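Local coordinates for mandelate racemase/muconate lactonizing protein (Paenibacillus sp., PDB 3QPE), which probably transforms a sugar acid, such as the bound galacturonate, through the magnesium-stabilised enolate intermediate common to the enolase superfamily, at residues K168-R173 / D207-Y212; L232-H237 / D261-A266. One frame throughout, in Å; residues are numbered along the deposited sequence.

In the fold
Read from the N terminus, the chain first lays down strands 14-30, 42-52 and 55-60 of an antiparallel sheet and then enters the barrel. Contact 1 closes the beta-alpha-beta unit made of strand 167-170, helix 180-198 and strand 204-207. Helix 214-223 follows, and contact 2 closes the next such unit, from strand 229-233 over helix 240-253 to strand 258-261. The two loops run in series, neither nested nor crossed, with centres about 10 Å apart. The contacts join two successive strand pairs at their C-terminal ends. Between them, Lys-168 forms a salt bridge with Glu-233, Asn-210 N probably bonds to Glu-234 O, and both contacts reach the same magnesium ion and sugar acid.

Contact 1 of 2, residues K168-R173 / D207-Y212; sequences KIKVGR and DANNAY. With MG (magnesium ion), chain E; DGU (D-galacturonic acid), chain G.
Lys-170 lies alongside Asp-207, the two side chains pointing the same way, and its NZ meets OD2 of Asp-207 at 3.1 Å from above the carboxylate plane, in a salt bridge. The pair stands at the C-terminal ends of neighbouring parallel strands in the TIM-like barrel of the enolase superfamily, and Lys-168 and Lys-170 fit the Lys-X-Lys motif of its muconate lactonizing branch. Backbone bonds from Asp-207 N to Ile-169 O and from Val-171 N to Asp-207 O fix the register. With chi1 at 177°, CG of Asp-207 lies opposite the backbone N, which sends the carboxylate toward the metal: OD2 binds the magnesium ion at 2.2 Å, while OD1 accepts from Asn-209 N in an Asx turn that restrains its rotation. Glu-233 and Glu-263 are the other carboxylate ligands of this ion.

Bends in its chain carry Lys-170 past the amide of Asn-209, its CD 3.3 Å from OD1 of Asn-209, and bring NZ within 3.1 Å of C5 of the galacturonate, the carbon next to the carboxylate. This placement is consistent with a general base at the alpha carbon, as in relatives. With a methionine in place of Lys-170, OD2 of Asp-207 would probably lose its ammonium partner, keeping the metal, and C5 its neighbouring amine. Asn-209 ND2 donates to O5 of the sugar acid at 3.0 Å, and Lys-168 NZ donates to its O6B at 3.0 Å, the lysine also being held by Tyr-131, Glu-233 and Glu-336.

Away from the metal, Val-171 crosses Tyr-212 at about a right angle, its CB 3.4 Å from the Tyr-212 OH, which bonds to Asp-187. Beyond it, Ala-211 CB rests 3.7 Å from the CA of Gly-172, where a beta carbon would clash with that methyl.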
# COMPACT_ATOMS: atom_id res chain seq x y z
N LYS A 168 -0.27 -5.74 23.44
CA LYS A 168 0.02 -6.02 22.04
C LYS A 168 1.47 -6.38 21.85
O LYS A 168 2.38 -5.63 22.21
CB LYS A 168 -0.36 -4.83 21.14
CG LYS A 168 -0.18 -5.14 19.65
CD LYS A 168 -0.92 -4.14 18.77
CE LYS A 168 -0.06 -2.93 18.42
NZ LYS A 168 -0.97 -1.90 17.77
N ILE A 169 1.70 -7.55 21.27
CA ILE A 169 3.02 -8.13 21.21
C ILE A 169 3.57 -8.09 19.79
O ILE A 169 2.92 -8.56 18.86
CB ILE A 169 2.94 -9.60 21.65
CG1 ILE A 169 2.16 -9.73 22.96
CG2 ILE A 169 4.31 -10.23 21.71
CD1 ILE A 169 2.08 -11.16 23.48
N LYS A 170 4.76 -7.53 19.61
CA LYS A 170 5.40 -7.56 18.30
C LYS A 170 5.84 -8.98 17.97
O LYS A 170 6.50 -9.62 18.78
CB LYS A 170 6.61 -6.64 18.29
CG LYS A 170 6.25 -5.17 18.46
CD LYS A 170 5.49 -4.66 17.22
CE LYS A 170 5.31 -3.13 17.26
NZ LYS A 170 3.86 -2.76 17.30
N VAL A 171 5.45 -9.48 16.79
CA VAL A 171 5.91 -10.77 16.30
C VAL A 171 6.52 -10.55 14.92
O VAL A 171 6.60 -9.41 14.45
CB VAL A 171 4.76 -11.78 16.23
CG1 VAL A 171 4.18 -11.98 17.61
CG2 VAL A 171 3.65 -11.26 15.27
N GLY A 172 6.98 -11.62 14.28
CA GLY A 172 7.69 -11.49 13.02
C GLY A 172 9.20 -11.52 13.15
O GLY A 172 9.92 -11.13 12.24
N ARG A 173 9.69 -11.99 14.29
CA ARG A 173 11.14 -12.11 14.49
C ARG A 173 11.90 -12.78 13.32
O ARG A 173 13.01 -12.35 12.98
CB ARG A 173 11.45 -12.81 15.82
CG ARG A 173 11.14 -11.95 17.03
CD ARG A 173 11.16 -12.77 18.31
NE ARG A 173 10.93 -11.95 19.50
CZ ARG A 173 9.76 -11.43 19.84
NH1 ARG A 173 9.65 -10.68 20.93
NH2 ARG A 173 8.69 -11.64 19.07
N ASP A 207 1.20 -8.26 16.46
CA ASP A 207 1.42 -7.31 15.37
C ASP A 207 2.69 -7.69 14.64
O ASP A 207 3.79 -7.61 15.19
CB ASP A 207 1.47 -5.87 15.92
CG ASP A 207 1.77 -4.83 14.85
OD1 ASP A 207 1.99 -5.21 13.68
OD2 ASP A 207 1.82 -3.63 15.19
N ALA A 208 2.54 -8.12 13.40
CA ALA A 208 3.66 -8.68 12.66
C ALA A 208 4.45 -7.65 11.88
O ALA A 208 5.52 -7.93 11.36
CB ALA A 208 3.17 -9.81 11.71
N ASN A 209 3.93 -6.43 11.81
CA ASN A 209 4.54 -5.41 10.94
C ASN A 209 4.89 -5.99 9.58
O ASN A 209 5.98 -5.75 9.04
CB ASN A 209 5.74 -4.73 11.61
CG ASN A 209 5.33 -3.86 12.78
OD1 ASN A 209 5.46 -4.26 13.93
ND2 ASN A 209 4.83 -2.66 12.49
N ASN A 210 3.95 -6.77 9.05
CA ASN A 210 3.99 -7.24 7.67
C ASN A 210 5.07 -8.28 7.42
O ASN A 210 5.35 -8.64 6.28
CB ASN A 210 4.12 -6.07 6.70
CG ASN A 210 2.83 -5.27 6.58
OD1 ASN A 210 1.76 -5.78 6.85
ND2 ASN A 210 2.93 -4.01 6.17
N ALA A 211 5.65 -8.78 8.51
CA ALA A 211 6.75 -9.74 8.42
C ALA A 211 6.35 -11.17 8.06
O ALA A 211 7.22 -11.98 7.78
CB ALA A 211 7.56 -9.72 9.73
N TYR A 212 5.06 -11.50 8.07
CA TYR A 212 4.63 -12.86 7.75
C TYR A 212 4.23 -13.00 6.27
O TYR A 212 4.20 -12.01 5.54
CB TYR A 212 3.44 -13.30 8.63
CG TYR A 212 3.76 -13.56 10.07
CD1 TYR A 212 5.07 -13.81 10.47
CD2 TYR A 212 2.76 -13.60 11.04
CE1 TYR A 212 5.37 -14.06 11.79
CE2 TYR A 212 3.05 -13.84 12.36
CZ TYR A 212 4.37 -14.08 12.73
OH TYR A 212 4.69 -14.33 14.04
MG MG E . 1.00 -1.94 14.03
O1 DGU G . 6.55 3.94 13.82
O2 DGU G . 7.68 1.36 13.78
O5 DGU G . 3.12 -0.86 14.10
O6B DGU G . 0.96 -0.71 15.86
C1 DGU G . 5.92 2.95 14.21
C2 DGU G . 6.61 1.66 14.69
C3 DGU G . 5.65 0.46 14.78
C4 DGU G . 4.31 0.76 15.50
C5 DGU G . 3.30 -0.39 15.45
C6 DGU G . 1.97 -0.03 16.15
O3 DGU G . 6.30 -0.62 15.46
O4 DGU G . 3.69 1.89 14.88
O6A DGU G . 2.01 0.91 16.97
O HOH W 1 6.81 -6.63 14.69
O HOH W 2 1.69 -2.94 12.20

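Contact 2 of 2, residues L232-H237 / D261-A266; sequences LEEAFH and DGEGLA. With MG (magnesium ion), chain E; MG (magnesium ion), chain F; DGU (D-galacturonic acid), chain G.
Glu-233 and Glu-263 bring their OE2 atoms to 3.1 Å of each other, a close approach explained by their shared magnesium ion, which probably offsets the repulsion. Glu-233 reaches it with an extended chain from the end of its barrel strand, and Glu-263 comes from the loop after the next strand, its OE1 lying 2.6 Å from O5 of the galacturonate. Asp-207 adds the third carboxylate, and the arrangement matches the metal site of the enolase superfamily. The far oxygen of Glu-233, OE1, is held by Lys-168, Gln-283 and Trp-231.

The tight packing continues in Glu-234. Its carboxylate stacks on that of Glu-263, the planes 29° apart, with OE1 of Glu-234 3.3 Å from CD of Glu-263. OE2 of Glu-234 binds a second magnesium ion at 2.2 Å, which OD1 of Asp-261 also binds at 2.2 Å, the carboxylate planes of Glu-234 and Asp-261 being perpendicular. Glu-238 completes the protein ligands, and Tyr-243 holds OD2 of Asp-261.

Farther out, water replaces direct contact. One water donates to both Glu-234 OE2 and Glu-263 O, and three others fill the coordination of the second ion; one of these lies in the ring plane of His-237, 2.6 Å from ND1. That ring stacks on His-237 of the second subunit, while Leu-265, largely exposed, packs on Ser-267 of the second subunit.

So dense a group of carboxylates would probably repel without the ions. The first magnesium, which also binds O5 and O6B of galacturonate, is likely to polarise the carboxylate of the bound sugar acid and could stabilise an enolate.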
# COMPACT_ATOMS: atom_id res chain seq x y z
N LEU A 232 -5.28 -9.89 15.13
CA LEU A 232 -4.07 -10.05 14.36
C LEU A 232 -3.88 -8.81 13.50
O LEU A 232 -4.70 -8.53 12.63
CB LEU A 232 -4.18 -11.29 13.46
CG LEU A 232 -3.04 -11.52 12.46
CD1 LEU A 232 -1.67 -11.79 13.13
CD2 LEU A 232 -3.42 -12.65 11.50
N GLU A 233 -2.78 -8.10 13.74
CA GLU A 233 -2.51 -6.80 13.12
C GLU A 233 -1.36 -6.87 12.11
O GLU A 233 -0.28 -7.35 12.43
CB GLU A 233 -2.20 -5.77 14.22
CG GLU A 233 -1.57 -4.47 13.73
CD GLU A 233 -1.58 -3.39 14.80
OE1 GLU A 233 -2.23 -3.55 15.85
OE2 GLU A 233 -0.96 -2.36 14.57
N GLU A 234 -1.62 -6.42 10.89
CA GLU A 234 -0.60 -6.39 9.84
C GLU A 234 0.23 -7.68 9.71
O GLU A 234 1.46 -7.63 9.71
CB GLU A 234 0.32 -5.18 10.01
CG GLU A 234 -0.39 -3.83 9.88
CD GLU A 234 0.52 -2.74 9.31
OE1 GLU A 234 1.57 -2.43 9.91
OE2 GLU A 234 0.20 -2.17 8.26
N ALA A 235 -0.44 -8.82 9.56
CA ALA A 235 0.28 -10.07 9.33
C ALA A 235 1.18 -9.91 8.11
O ALA A 235 2.32 -10.35 8.10
CB ALA A 235 -0.71 -11.21 9.11
N PHE A 236 0.65 -9.25 7.08
CA PHE A 236 1.35 -9.05 5.81
C PHE A 236 0.65 -7.85 5.15
O PHE A 236 -0.45 -7.47 5.56
CB PHE A 236 1.24 -10.30 4.93
CG PHE A 236 -0.10 -10.96 5.00
CD1 PHE A 236 -0.27 -12.14 5.70
CD2 PHE A 236 -1.21 -10.38 4.39
CE1 PHE A 236 -1.51 -12.74 5.79
CE2 PHE A 236 -2.44 -10.98 4.48
CZ PHE A 236 -2.60 -12.16 5.17
N HIS A 237 1.27 -7.23 4.16
CA HIS A 237 0.65 -6.04 3.60
C HIS A 237 -0.75 -6.39 3.09
O HIS A 237 -0.92 -7.39 2.39
CB HIS A 237 1.47 -5.42 2.48
CG HIS A 237 0.86 -4.18 1.93
ND1 HIS A 237 0.61 -3.07 2.72
CD2 HIS A 237 0.37 -3.89 0.70
CE1 HIS A 237 0.03 -2.14 1.98
NE2 HIS A 237 -0.13 -2.61 0.76
N ASP A 261 -5.78 -3.70 10.60
CA ASP A 261 -4.85 -3.18 9.61
C ASP A 261 -5.14 -1.69 9.35
O ASP A 261 -6.11 -1.17 9.86
CB ASP A 261 -4.93 -3.99 8.32
CG ASP A 261 -3.59 -4.13 7.64
OD1 ASP A 261 -2.81 -3.16 7.71
OD2 ASP A 261 -3.29 -5.20 7.07
N GLY A 262 -4.26 -1.00 8.63
CA GLY A 262 -4.54 0.36 8.19
C GLY A 262 -3.50 1.43 8.51
O GLY A 262 -3.60 2.55 8.01
N GLU A 263 -2.51 1.13 9.34
CA GLU A 263 -1.48 2.14 9.64
C GLU A 263 -0.56 2.41 8.44
O GLU A 263 -0.48 1.61 7.50
CB GLU A 263 -0.64 1.74 10.87
CG GLU A 263 0.41 0.69 10.58
CD GLU A 263 1.10 0.21 11.84
OE1 GLU A 263 2.35 0.29 11.91
OE2 GLU A 263 0.38 -0.23 12.77
N GLY A 264 0.11 3.57 8.46
CA GLY A 264 1.07 3.92 7.43
C GLY A 264 0.47 4.11 6.05
O GLY A 264 -0.61 4.66 5.90
N LEU A 265 1.18 3.64 5.02
CA LEU A 265 0.71 3.81 3.65
C LEU A 265 -0.24 2.67 3.32
O LEU A 265 0.18 1.62 2.81
CB LEU A 265 1.89 3.80 2.68
CG LEU A 265 2.96 4.87 2.89
CD1 LEU A 265 4.21 4.53 2.10
CD2 LEU A 265 2.42 6.24 2.52
N ALA A 266 -1.52 2.87 3.63
CA ALA A 266 -2.53 1.81 3.46
C ALA A 266 -2.98 1.66 2.01
O ALA A 266 -2.94 2.61 1.25
CB ALA A 266 -3.73 2.07 4.36
MG MG E . 1.00 -1.94 14.03
MG MG F . -1.04 -2.65 6.54
O1 DGU G . 6.55 3.94 13.82
O2 DGU G . 7.68 1.36 13.78
O5 DGU G . 3.12 -0.86 14.10
O6B DGU G . 0.96 -0.71 15.86
C1 DGU G . 5.92 2.95 14.21
C2 DGU G . 6.61 1.66 14.69
C3 DGU G . 5.65 0.46 14.78
C4 DGU G . 4.31 0.76 15.50
C5 DGU G . 3.30 -0.39 15.45
C6 DGU G . 1.97 -0.03 16.15
O3 DGU G . 6.30 -0.62 15.46
O4 DGU G . 3.69 1.89 14.88
O6A DGU G . 2.01 0.91 16.97
O HOH W 3 1.89 -0.22 7.34
O HOH W 4 -0.56 -4.79 6.43
O HOH W 5 0.73 -2.14 5.18
O HOH W 6 -1.85 -0.61 6.39
O HOH W 2 1.69 -2.94 12.20